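PDB 6M40: NS3-like protein from Alongshan virus, which probably uses the hydrolysis of ATP and other ribonucleoside triphosphates to unwind RNA, this chain being its helicase region. Local coordinates for residues Ala196-Gly201 with Val248-Ile253; Ala264-Cys269 with Gly307-Ala312; Thr268-His273 with Gly283-Ser288; Thr289-Cys294 with Pro320-Pro325. All blocks are in the same frame, centred on the assembly; numbering follows the deposited sequence.

Interaction 1: Ala196-Gly201 with Val248-Ile253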
loop_
_atom_site.group_PDB
_atom_site.type_symbol
_atom_site.label_atom_id
_atom_site.label_comp_id
_atom_site.label_asym_id
_atom_site.label_seq_id
_atom_site.Cartn_x
_atom_site.Cartn_y
_atom_site.Cartn_z
ATOM N N ALA A 196 16.572 -10.071 -4.079
ATOM C CA ALA A 196 15.954 -8.752 -4.145
ATOM C C ALA A 196 16.385 -7.874 -2.978
ATOM O O ALA A 196 16.472 -8.331 -1.833
ATOM C CB ALA A 196 14.425 -8.842 -4.147
ATOM N N VAL A 197 16.604 -6.595 -3.270
ATOM C CA VAL A 197 17.026 -5.609 -2.282
ATOM C C VAL A 197 15.958 -4.527 -2.181
ATOM O O VAL A 197 15.596 -3.908 -3.189
ATOM C CB VAL A 197 18.386 -4.986 -2.649
ATOM C CG1 VAL A 197 18.972 -4.259 -1.444
ATOM C CG2 VAL A 197 19.330 -6.054 -3.156
ATOM N N PHE A 198 15.474 -4.283 -0.966
ATOM C CA PHE A 198 14.471 -3.253 -0.709
ATOM C C PHE A 198 15.174 -1.997 -0.209
ATOM O O PHE A 198 15.689 -1.963 0.914
ATOM C CB PHE A 198 13.428 -3.756 0.282
ATOM C CG PHE A 198 12.284 -4.481 -0.372
ATOM C CD1 PHE A 198 11.336 -3.774 -1.097
ATOM C CD2 PHE A 198 12.151 -5.860 -0.269
ATOM C CE1 PHE A 198 10.279 -4.426 -1.708
ATOM C CE2 PHE A 198 11.093 -6.510 -0.879
ATOM C CZ PHE A 198 10.162 -5.792 -1.595
ATOM N N VAL A 199 15.166 -0.964 -1.047
ATOM C CA VAL A 199 15.941 0.260 -0.860
ATOM C C VAL A 199 14.987 1.435 -0.659
ATOM O O VAL A 199 13.930 1.482 -1.302
ATOM C CB VAL A 199 16.876 0.473 -2.064
ATOM C CG1 VAL A 199 17.197 1.944 -2.259
ATOM C CG2 VAL A 199 18.144 -0.350 -1.891
ATOM N N PRO A 200 15.303 2.410 0.223
ATOM C CA PRO A 200 14.337 3.478 0.525
ATOM C C PRO A 200 13.957 4.342 -0.669
ATOM O O PRO A 200 12.778 4.407 -1.026
ATOM C CB PRO A 200 15.059 4.313 1.597
ATOM C CG PRO A 200 16.514 3.944 1.495
ATOM C CD PRO A 200 16.506 2.505 1.067
ATOM N N GLY A 201 14.918 5.028 -1.276
ATOM C CA GLY A 201 14.610 5.896 -2.395
ATOM C C GLY A 201 15.317 5.511 -3.673
ATOM O O GLY A 201 16.293 4.757 -3.654
ATOM N N VAL A 248 17.067 -7.939 -8.013
ATOM C CA VAL A 248 16.065 -6.882 -8.030
ATOM C C VAL A 248 16.411 -5.880 -6.937
ATOM O O VAL A 248 16.385 -6.210 -5.749
ATOM C CB VAL A 248 14.658 -7.440 -7.825
ATOM C CG1 VAL A 248 13.642 -6.301 -7.740
ATOM C CG2 VAL A 248 14.284 -8.393 -8.950
ATOM N N VAL A 249 16.763 -4.664 -7.339
ATOM C CA VAL A 249 16.873 -3.534 -6.427
ATOM C C VAL A 249 15.593 -2.727 -6.594
ATOM O O VAL A 249 15.334 -2.183 -7.674
ATOM C CB VAL A 249 18.122 -2.684 -6.711
ATOM C CG1 VAL A 249 18.422 -1.789 -5.524
ATOM C CG2 VAL A 249 19.308 -3.585 -7.027
ATOM N N THR A 250 14.789 -2.644 -5.536
ATOM C CA THR A 250 13.432 -2.133 -5.652
ATOM C C THR A 250 13.114 -1.158 -4.530
ATOM O O THR A 250 13.628 -1.267 -3.414
ATOM C CB THR A 250 12.405 -3.286 -5.650
ATOM O OG1 THR A 250 11.069 -2.768 -5.578
ATOM C CG2 THR A 250 12.647 -4.229 -4.473
ATOM N N THR A 251 12.271 -0.177 -4.862
ATOM C CA THR A 251 11.587 0.657 -3.878
ATOM C C THR A 251 10.382 -0.133 -3.407
ATOM O O THR A 251 10.318 -1.339 -3.652
ATOM C CB THR A 251 11.196 1.997 -4.477
ATOM O OG1 THR A 251 10.091 1.833 -5.374
ATOM C CG2 THR A 251 12.383 2.579 -5.253
ATOM N N SER A 252 9.429 0.505 -2.736
ATOM C CA SER A 252 8.375 -0.287 -2.126
ATOM C C SER A 252 7.254 -0.662 -3.092
ATOM O O SER A 252 6.273 -1.264 -2.654
ATOM C CB SER A 252 7.789 0.449 -0.924
ATOM O OG SER A 252 7.188 -0.468 -0.029
ATOM N N ILE A 253 7.349 -0.340 -4.385
ATOM C CA ILE A 253 6.291 -0.772 -5.299
ATOM C C ILE A 253 6.204 -2.288 -5.299
ATOM O O ILE A 253 5.111 -2.863 -5.267
ATOM C CB ILE A 253 6.489 -0.249 -6.743
ATOM C CG1 ILE A 253 7.802 0.516 -6.945
ATOM C CG2 ILE A 253 5.273 0.552 -7.197
ATOM C CD1 ILE A 253 8.741 -0.203 -7.879
#

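Interaction 2: Ala264-Cys269 with Gly307-Ala312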
loop_
_atom_site.group_PDB
_atom_site.type_symbol
_atom_site.label_atom_id
_atom_site.label_comp_id
_atom_site.label_asym_id
_atom_site.label_seq_id
_atom_site.Cartn_x
_atom_site.Cartn_y
_atom_site.Cartn_z
ATOM N N ALA A 264 15.882 -15.045 -1.795
ATOM C CA ALA A 264 16.327 -14.276 -0.634
ATOM C C ALA A 264 15.953 -12.807 -0.787
ATOM O O ALA A 264 15.723 -12.316 -1.894
ATOM C CB ALA A 264 17.842 -14.406 -0.419
ATOM N N VAL A 265 15.945 -12.104 0.347
ATOM C CA VAL A 265 15.571 -10.692 0.425
ATOM C C VAL A 265 16.551 -9.967 1.340
ATOM O O VAL A 265 16.802 -10.413 2.462
ATOM C CB VAL A 265 14.131 -10.517 0.952
ATOM C CG1 VAL A 265 13.929 -9.118 1.518
ATOM C CG2 VAL A 265 13.111 -10.810 -0.133
ATOM N N PHE A 266 17.088 -8.841 0.874
ATOM C CA PHE A 266 17.955 -7.988 1.683
ATOM C C PHE A 266 17.224 -6.690 1.999
ATOM O O PHE A 266 16.820 -5.962 1.085
ATOM C CB PHE A 266 19.273 -7.709 0.962
ATOM C CG PHE A 266 20.158 -8.907 0.866
ATOM C CD1 PHE A 266 19.981 -9.832 -0.145
ATOM C CD2 PHE A 266 21.153 -9.125 1.805
ATOM C CE1 PHE A 266 20.789 -10.948 -0.230
ATOM C CE2 PHE A 266 21.963 -10.235 1.723
ATOM C CZ PHE A 266 21.780 -11.148 0.703
ATOM N N ASP A 267 17.049 -6.402 3.288
ATOM C CA ASP A 267 16.224 -5.289 3.743
ATOM C C ASP A 267 17.118 -4.179 4.277
ATOM O O ASP A 267 17.820 -4.359 5.275
ATOM C CB ASP A 267 15.235 -5.746 4.815
ATOM C CG ASP A 267 13.966 -4.897 4.853
ATOM O OD1 ASP A 267 13.990 -3.717 4.429
ATOM O OD2 ASP A 267 12.926 -5.417 5.317
ATOM N N THR A 268 17.096 -3.034 3.597
ATOM C CA THR A 268 17.616 -1.809 4.195
ATOM C C THR A 268 16.929 -1.518 5.518
ATOM O O THR A 268 17.551 -1.013 6.458
ATOM C CB THR A 268 17.393 -0.629 3.256
ATOM O OG1 THR A 268 17.710 -0.997 1.912
ATOM C CG2 THR A 268 18.244 0.554 3.673
ATOM N N CYS A 269 15.634 -1.834 5.602
ATOM C CA CYS A 269 14.793 -1.469 6.737
ATOM C C CYS A 269 14.665 0.054 6.839
ATOM O O CYS A 269 14.750 0.645 7.919
ATOM C CB CYS A 269 15.324 -2.095 8.026
ATOM S SG CYS A 269 14.947 -3.857 8.122
ATOM N N GLY A 307 15.704 -16.803 2.669
ATOM C CA GLY A 307 16.431 -16.151 3.740
ATOM C C GLY A 307 16.128 -14.666 3.762
ATOM O O GLY A 307 15.835 -14.067 2.727
ATOM N N TYR A 308 16.190 -14.077 4.957
ATOM C CA TYR A 308 15.863 -12.672 5.167
ATOM C C TYR A 308 16.999 -12.001 5.917
ATOM O O TYR A 308 17.323 -12.398 7.042
ATOM C CB TYR A 308 14.553 -12.527 5.945
ATOM C CG TYR A 308 14.181 -11.086 6.252
ATOM C CD1 TYR A 308 13.878 -10.199 5.230
ATOM C CD2 TYR A 308 14.118 -10.619 7.561
ATOM C CE1 TYR A 308 13.536 -8.889 5.501
ATOM C CE2 TYR A 308 13.776 -9.312 7.839
ATOM C CZ TYR A 308 13.484 -8.449 6.800
ATOM O OH TYR A 308 13.143 -7.140 7.059
ATOM N N TYR A 309 17.573 -10.966 5.311
ATOM C CA TYR A 309 18.711 -10.241 5.863
ATOM C C TYR A 309 18.281 -8.816 6.200
ATOM O O TYR A 309 17.995 -8.019 5.302
ATOM C CB TYR A 309 19.875 -10.259 4.873
ATOM C CG TYR A 309 20.315 -11.662 4.529
ATOM C CD1 TYR A 309 19.704 -12.378 3.505
ATOM C CD2 TYR A 309 21.335 -12.276 5.238
ATOM C CE1 TYR A 309 20.109 -13.668 3.197
ATOM C CE2 TYR A 309 21.741 -13.550 4.940
ATOM C CZ TYR A 309 21.129 -14.248 3.920
ATOM O OH TYR A 309 21.551 -15.529 3.638
ATOM N N ARG A 310 18.233 -8.500 7.500
ATOM C CA ARG A 310 18.013 -7.163 8.030
ATOM C C ARG A 310 19.285 -6.669 8.716
ATOM O O ARG A 310 20.084 -7.478 9.197
ATOM C CB ARG A 310 16.863 -7.149 9.044
ATOM C CG ARG A 310 17.277 -7.628 10.428
ATOM C CD ARG A 310 16.110 -7.679 11.397
ATOM N NE ARG A 310 16.483 -8.376 12.625
ATOM C CZ ARG A 310 16.458 -9.698 12.767
ATOM N NH1 ARG A 310 16.081 -10.469 11.756
ATOM N NH2 ARG A 310 16.817 -10.249 13.917
ATOM N N PRO A 311 19.504 -5.356 8.801
ATOM C CA PRO A 311 20.709 -4.873 9.489
ATOM C C PRO A 311 20.603 -5.054 10.995
ATOM O O PRO A 311 19.536 -4.886 11.588
ATOM C CB PRO A 311 20.781 -3.393 9.102
ATOM C CG PRO A 311 19.391 -3.018 8.733
ATOM C CD PRO A 311 18.734 -4.257 8.187
ATOM N N ALA A 312 21.734 -5.420 11.606
ATOM C CA ALA A 312 21.790 -5.573 13.057
ATOM C C ALA A 312 21.178 -4.367 13.751
ATOM O O ALA A 312 20.326 -4.505 14.636
ATOM C CB ALA A 312 23.239 -5.767 13.511
#

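Interaction 3: Thr268-His273 with Gly283-Ser288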
loop_
_atom_site.group_PDB
_atom_site.type_symbol
_atom_site.label_atom_id
_atom_site.label_comp_id
_atom_site.label_asym_id
_atom_site.label_seq_id
_atom_site.Cartn_x
_atom_site.Cartn_y
_atom_site.Cartn_z
ATOM N N THR A 268 17.096 -3.034 3.597
ATOM C CA THR A 268 17.616 -1.809 4.195
ATOM C C THR A 268 16.929 -1.518 5.518
ATOM O O THR A 268 17.551 -1.013 6.458
ATOM C CB THR A 268 17.393 -0.629 3.256
ATOM O OG1 THR A 268 17.710 -0.997 1.912
ATOM C CG2 THR A 268 18.244 0.554 3.673
ATOM N N CYS A 269 15.634 -1.834 5.602
ATOM C CA CYS A 269 14.793 -1.469 6.737
ATOM C C CYS A 269 14.665 0.054 6.839
ATOM O O CYS A 269 14.750 0.645 7.919
ATOM C CB CYS A 269 15.324 -2.095 8.026
ATOM S SG CYS A 269 14.947 -3.857 8.122
ATOM N N GLN A 270 14.415 0.684 5.688
ATOM C CA GLN A 270 14.344 2.134 5.572
ATOM C C GLN A 270 13.429 2.507 4.405
ATOM O O GLN A 270 13.415 1.820 3.378
ATOM C CB GLN A 270 15.738 2.753 5.361
ATOM C CG GLN A 270 16.724 2.511 6.501
ATOM C CD GLN A 270 17.989 3.351 6.379
ATOM O OE1 GLN A 270 18.426 3.685 5.277
ATOM N NE2 GLN A 270 18.574 3.704 7.515
ATOM N N GLN A 271 12.689 3.608 4.558
ATOM C CA GLN A 271 11.753 4.052 3.534
ATOM C C GLN A 271 11.830 5.561 3.350
ATOM O O GLN A 271 12.303 6.288 4.221
ATOM C CB GLN A 271 10.316 3.654 3.883
ATOM C CG GLN A 271 9.324 3.833 2.739
ATOM C CD GLN A 271 8.033 3.095 3.005
ATOM O OE1 GLN A 271 7.983 2.191 3.845
ATOM N NE2 GLN A 271 6.980 3.470 2.290
ATOM N N TYR A 272 11.331 6.026 2.205
ATOM C CA TYR A 272 11.311 7.446 1.854
ATOM C C TYR A 272 9.875 7.950 2.008
ATOM O O TYR A 272 9.135 8.103 1.036
ATOM C CB TYR A 272 11.857 7.668 0.423
ATOM C CG TYR A 272 11.934 9.119 -0.007
ATOM C CD1 TYR A 272 12.841 9.994 0.584
ATOM C CD2 TYR A 272 11.112 9.606 -1.015
ATOM C CE1 TYR A 272 12.916 11.312 0.196
ATOM C CE2 TYR A 272 11.183 10.932 -1.416
ATOM C CZ TYR A 272 12.087 11.779 -0.809
ATOM O OH TYR A 272 12.163 13.099 -1.201
ATOM N N HIS A 273 9.487 8.211 3.254
ATOM C CA HIS A 273 8.236 8.892 3.511
ATOM C C HIS A 273 8.341 10.364 3.131
ATOM O O HIS A 273 9.430 10.941 3.047
ATOM C CB HIS A 273 7.850 8.841 4.992
ATOM C CG HIS A 273 7.581 7.470 5.521
ATOM N ND1 HIS A 273 8.550 6.707 6.138
ATOM C CD2 HIS A 273 6.440 6.741 5.569
ATOM C CE1 HIS A 273 8.023 5.556 6.525
ATOM N NE2 HIS A 273 6.745 5.551 6.188
ATOM N N GLY A 283 10.522 15.497 2.515
ATOM C CA GLY A 283 10.910 14.112 2.276
ATOM C C GLY A 283 12.065 13.646 3.142
ATOM O O GLY A 283 13.149 14.237 3.109
ATOM N N VAL A 284 11.855 12.575 3.907
ATOM C CA VAL A 284 12.866 12.076 4.831
ATOM C C VAL A 284 12.944 10.554 4.748
ATOM O O VAL A 284 11.972 9.884 4.384
ATOM C CB VAL A 284 12.579 12.491 6.292
ATOM C CG1 VAL A 284 13.855 12.953 6.976
ATOM C CG2 VAL A 284 11.516 13.571 6.348
ATOM N N ILE A 285 14.115 10.018 5.101
ATOM C CA ILE A 285 14.318 8.581 5.231
ATOM C C ILE A 285 14.045 8.188 6.679
ATOM O O ILE A 285 14.514 8.852 7.615
ATOM C CB ILE A 285 15.738 8.182 4.799
ATOM C CG1 ILE A 285 15.894 8.340 3.287
ATOM C CG2 ILE A 285 16.047 6.750 5.211
ATOM C CD1 ILE A 285 17.321 8.162 2.788
ATOM N N THR A 286 13.301 7.097 6.858
ATOM C CA THR A 286 12.779 6.652 8.138
ATOM C C THR A 286 13.026 5.160 8.301
ATOM O O THR A 286 13.067 4.425 7.310
ATOM C CB THR A 286 11.263 6.919 8.237
ATOM O OG1 THR A 286 11.014 8.321 8.069
ATOM C CG2 THR A 286 10.677 6.449 9.566
ATOM N N PRO A 287 13.186 4.685 9.538
ATOM C CA PRO A 287 13.044 3.242 9.784
ATOM C C PRO A 287 11.651 2.785 9.378
ATOM O O PRO A 287 10.646 3.224 9.945
ATOM C CB PRO A 287 13.273 3.118 11.295
ATOM C CG PRO A 287 12.911 4.461 11.838
ATOM C CD PRO A 287 13.375 5.432 10.798
ATOM N N SER A 288 11.592 1.905 8.380
ATOM C CA SER A 288 10.315 1.386 7.922
ATOM C C SER A 288 9.483 0.882 9.093
ATOM O O SER A 288 10.018 0.551 10.162
ATOM C CB SER A 288 10.523 0.275 6.894
ATOM O OG SER A 288 11.566 -0.601 7.294
#

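Interaction 4: Thr289-Cys294 with Pro320-Pro325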
loop_
_atom_site.group_PDB
_atom_site.type_symbol
_atom_site.label_atom_id
_atom_site.label_comp_id
_atom_site.label_asym_id
_atom_site.label_seq_id
_atom_site.Cartn_x
_atom_site.Cartn_y
_atom_site.Cartn_z
ATOM N N THR A 289 8.175 0.836 8.903
ATOM C CA THR A 289 7.272 0.390 9.943
ATOM C C THR A 289 7.310 -1.129 10.053
ATOM O O THR A 289 7.747 -1.834 9.143
ATOM C CB THR A 289 5.851 0.860 9.653
ATOM O OG1 THR A 289 5.408 0.277 8.421
ATOM C CG2 THR A 289 5.828 2.380 9.531
ATOM N N GLN A 290 6.851 -1.627 11.201
ATOM C CA GLN A 290 6.743 -3.067 11.390
ATOM C C GLN A 290 5.970 -3.707 10.248
ATOM O O GLN A 290 6.361 -4.762 9.729
ATOM C CB GLN A 290 6.072 -3.359 12.733
ATOM C CG GLN A 290 6.731 -2.630 13.893
ATOM C CD GLN A 290 6.281 -3.145 15.248
ATOM O OE1 GLN A 290 5.779 -4.259 15.365
ATOM N NE2 GLN A 290 6.466 -2.333 16.279
ATOM N N ALA A 291 4.876 -3.072 9.829
ATOM C CA ALA A 291 4.056 -3.643 8.769
ATOM C C ALA A 291 4.778 -3.611 7.428
ATOM O O ALA A 291 4.571 -4.491 6.586
ATOM C CB ALA A 291 2.731 -2.890 8.681
ATOM N N GLN A 292 5.625 -2.605 7.213
ATOM C CA GLN A 292 6.398 -2.525 5.978
ATOM C C GLN A 292 7.374 -3.692 5.864
ATOM O O GLN A 292 7.379 -4.418 4.864
ATOM C CB GLN A 292 7.148 -1.195 5.936
ATOM C CG GLN A 292 7.973 -0.960 4.685
ATOM C CD GLN A 292 7.127 -0.622 3.494
ATOM O OE1 GLN A 292 7.256 -1.239 2.436
ATOM N NE2 GLN A 292 6.242 0.360 3.651
ATOM N N THR A 293 8.209 -3.887 6.887
ATOM C CA THR A 293 9.176 -4.980 6.862
ATOM C C THR A 293 8.492 -6.337 6.878
ATOM O O THR A 293 8.996 -7.295 6.276
ATOM C CB THR A 293 10.118 -4.879 8.056
ATOM O OG1 THR A 293 9.354 -4.869 9.269
ATOM C CG2 THR A 293 10.960 -3.617 7.977
ATOM N N CYS A 294 7.350 -6.438 7.554
ATOM C CA CYS A 294 6.608 -7.691 7.545
ATOM C C CYS A 294 6.204 -8.092 6.129
ATOM O O CYS A 294 6.123 -9.281 5.823
ATOM C CB CYS A 294 5.369 -7.566 8.425
ATOM S SG CYS A 294 4.327 -9.020 8.358
ATOM N N PRO A 320 7.621 2.067 14.353
ATOM C CA PRO A 320 6.171 2.265 14.392
ATOM C C PRO A 320 5.450 1.113 13.713
ATOM O O PRO A 320 5.863 0.624 12.658
ATOM C CB PRO A 320 5.960 3.590 13.644
ATOM C CG PRO A 320 7.292 3.951 13.027
ATOM C CD PRO A 320 8.254 2.833 13.272
ATOM N N VAL A 321 4.342 0.701 14.322
ATOM C CA VAL A 321 3.625 -0.494 13.889
ATOM C C VAL A 321 3.116 -0.333 12.460
ATOM O O VAL A 321 3.641 -0.954 11.527
ATOM C CB VAL A 321 2.471 -0.815 14.860
ATOM C CG1 VAL A 321 1.846 -2.156 14.521
ATOM C CG2 VAL A 321 2.973 -0.799 16.297
ATOM N N LEU A 322 2.087 0.491 12.271
ATOM C CA LEU A 322 1.414 0.610 10.982
ATOM C C LEU A 322 1.855 1.823 10.171
ATOM O O LEU A 322 2.110 1.703 8.967
ATOM C CB LEU A 322 -0.102 0.666 11.188
ATOM C CG LEU A 322 -0.840 -0.652 11.408
ATOM C CD1 LEU A 322 -2.189 -0.421 12.071
ATOM C CD2 LEU A 322 -1.014 -1.384 10.086
ATOM N N ASP A 323 1.946 2.992 10.799
ATOM C CA ASP A 323 2.264 4.230 10.097
ATOM C C ASP A 323 3.179 5.065 10.982
ATOM O O ASP A 323 3.028 5.082 12.208
ATOM C CB ASP A 323 0.987 5.030 9.742
ATOM C CG ASP A 323 0.566 4.882 8.277
ATOM O OD1 ASP A 323 1.182 5.518 7.401
ATOM O OD2 ASP A 323 -0.393 4.135 8.003
ATOM N N HIS A 324 4.149 5.719 10.361
ATOM C CA HIS A 324 4.945 6.692 11.092
ATOM C C HIS A 324 4.017 7.778 11.636
ATOM O O HIS A 324 3.112 8.227 10.927
ATOM C CB HIS A 324 6.009 7.305 10.189
ATOM C CG HIS A 324 6.889 8.298 10.886
ATOM N ND1 HIS A 324 6.429 9.528 11.297
ATOM C CD2 HIS A 324 8.190 8.243 11.251
ATOM C CE1 HIS A 324 7.412 10.194 11.872
ATOM N NE2 HIS A 324 8.491 9.437 11.859
ATOM N N PRO A 325 4.225 8.232 12.872
ATOM C CA PRO A 325 3.189 9.019 13.560
ATOM C C PRO A 325 2.660 10.229 12.800
ATOM O O PRO A 325 1.478 10.565 12.962
ATOM C CB PRO A 325 3.884 9.441 14.870
ATOM C CG PRO A 325 5.347 8.987 14.735
ATOM C CD PRO A 325 5.326 7.860 13.779
#

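Interaction 1: Ala196-Gly201 with Val248-Ile253
Phe198 and Thr250 run alongside each other on two adjacent parallel strands of the second RecA-like domain of this NS3-type helicase; by sequence, Ala196-Gly201 corresponds to helicase motif IV and Val248-Ile253 to part of motif V. The methyl CG2 of Thr250 sits over one face of the phenyl ring, 3.9 Å from its centroid and 23° off the normal, a CH-pi contact shifted toward the rim. In Phe198, CG stands anti to the carbonyl carbon (chi1 -88°), which puts the flat ring within reach of the threonine methyl. Its edge is used too: Thr251 O lies near the ring plane, 3.6 Å from Phe198 CE1. Further back on this face, Ala196 CB meets Val248 CB at 3.9 Å, the small alanine letting the branched valine close in. The other face carries Val197 and Val249, beta-branched residues well suited to strands, and Val249 packs on to helix 208-216. Beyond them Val199 crosses Val249 at a slant, its CG2 3.9 Å from Val249 CG1. The backbones are joined as parallel strands should be: Val197 gives its N-H to Val248 O and takes one from Thr250 N, so it straddles Val249. The ladder ends with Val199 N, whose hydrogen bond to Thr250 O is 2.8 Å long and nearly straight at 175°.

Interaction 2: Ala264-Cys269 with Gly307-Ala312
The hydroxyl of Tyr308 donates a hydrogen bond to Asp267 across two neighbouring parallel strands in the central sheet of the second RecA-like domain. The bond, Tyr308 OH to Asp267 OD2, measures 2.5 Å. Asp267 CG is anti to the backbone N (chi1 -152°), which swings the carboxylate over toward the tyrosine; OD2 then lies at the ring edge, with the carboxylate and ring planes 74° apart. The second oxygen is used as well: Cys269 N donates to Asp267 OD1 at 2.8 Å, forming an Asx turn as the chain leaves the strand, and the donor arrives from above the carboxylate plane. Arg296 makes a long, weak ion pair with the same oxygen. Backbone groups are paired in the parallel pattern: Val265 N binds Gly307 O, Tyr309 N binds Val265 O at 3.0 Å, and Asp267 N binds Tyr309 O at 2.8 Å. Past this point Pro311 has no N-H to give, and Asp267 O accepts from Tyr175 OH instead. Thr268 OG1 turns to Phe198 O on the other neighbouring strand. On the face away from Tyr308, the rings of Phe266 and Tyr309 form an offset stack, centroids 4.5 Å apart and planes at 10°. Phe266 packs against helix 179-189, and Tyr309 lies against Arg173 of strand 170-175. Where the strands part, Cys269 SG rests 3.8 Å from Pro311 CD.

Interaction 3: Thr268-His273 with Gly283-Ser288
Gly283, without a side chain, lets the aromatic ring of Tyr272 lie close to its backbone, with Tyr272 CE1 4.0 Å from Gly283 CA. The two strands form an antiparallel beta hairpin, their axes at 147°. Val284 ties its N-H to His273 O at 3.0 Å. Ile285 turns to the side occupied by Tyr272: its CG1 approaches the edge of that ring, while CG2 meets the extended chain of Gln270 at a slant, 3.9 Å from Gln270 OE1. At Thr286 the ladder is firmest, a hydrogen-bonded pair in which Thr286 N meets Gln271 O and Gln271 N meets Thr286 O, each at 2.9 Å. The side chain of Thr286 stands across that of His273 at about a right angle; its beta-branched CB is what meets the imidazole edge, 3.4 Å from His273 ND1. Pro287 cannot donate, and its CA merely faces Cys269 O. Ser288 gives that same oxygen a weak bond from its N, 3.4 Å long, and is compact enough to tuck OG against the Cys269 backbone. Among its neighbours, the hairpin is held from helix 290-297, where Thr293 packs on Ser288 and Arg296 NH2 binds Gln270 O, while Leu275 further along strand 264-276 touches Val284 and Thr286.

Interaction 4: Thr289-Cys294 with Pro320-Pro325
Pro320 and Val321 present their carbonyls to the first turn of helix 290-297, where backbone N-H groups have no partner within the helix. Gln290 N binds Pro320 O at 2.9 Å, and Ala291 N binds Val321 O at 3.0 Å. Thr289 packs into the same bend, its CB against Pro320 O and its methyl CG2 4.1 Å from Pro320 CG and 3.8 Å from His324 N. Alongside, the extended Gln290 chain runs obliquely past Val321, with NE2 3.8 Å from Val321 CG2; the amide itself is bonded to Ala319 O. Ala291, small enough for a close approach of the loop, touches Leu322 CD2 with its CB. The next shell sets these groups. Thr289 OG1 lies between the backbone N and the carbonyl carbon (chi1 62°), where it accepts from Gln292 N at 3.1 Å. One turn on, Gln290 O takes both Cys294 N and Thr293 OG1, from the same face of its plane, the latter at 3.0 Å. Further out, Gln292 OE1 binds Ser252 OG, and Asp323 OD2 forms a salt bridge with Lys126 of helix 123-136, joining the loop to the first RecA-like domain. Thr289 is thus a classic threonine N-cap, with loop carbonyls serving the N-H groups its hydroxyl does not reach. The end of the helix carries Arg296 and Arg297, the first arginines of what by sequence is motif VI of NS3 helicases; in relatives it is later arginines of that motif that reach the nucleotide.

Interactions 1, 2 and 3 belong to one mixed sheet. Strand 194-198 pairs with 246-250 in interaction 1 and with 264-276 on its other side; that long strand then meets 306-311 in interaction 2 and, beyond Thr268 and Cys269, folds into the hairpin of interaction 3. Centres 1 and 2, 1 and 3, and 3 and 4 are each about 11 Å apart. Interaction 1 closes along the chain before the others open, whereas interactions 2 and 4 interleave. Helix 290-297, capped in interaction 4, touches the other three: Thr293 packs on Asp267, Cys269 and Ser288, and Gln292 bonds Ser252. What by sequence are motifs IV, V and the start of VI thus gather in the second RecA-like domain.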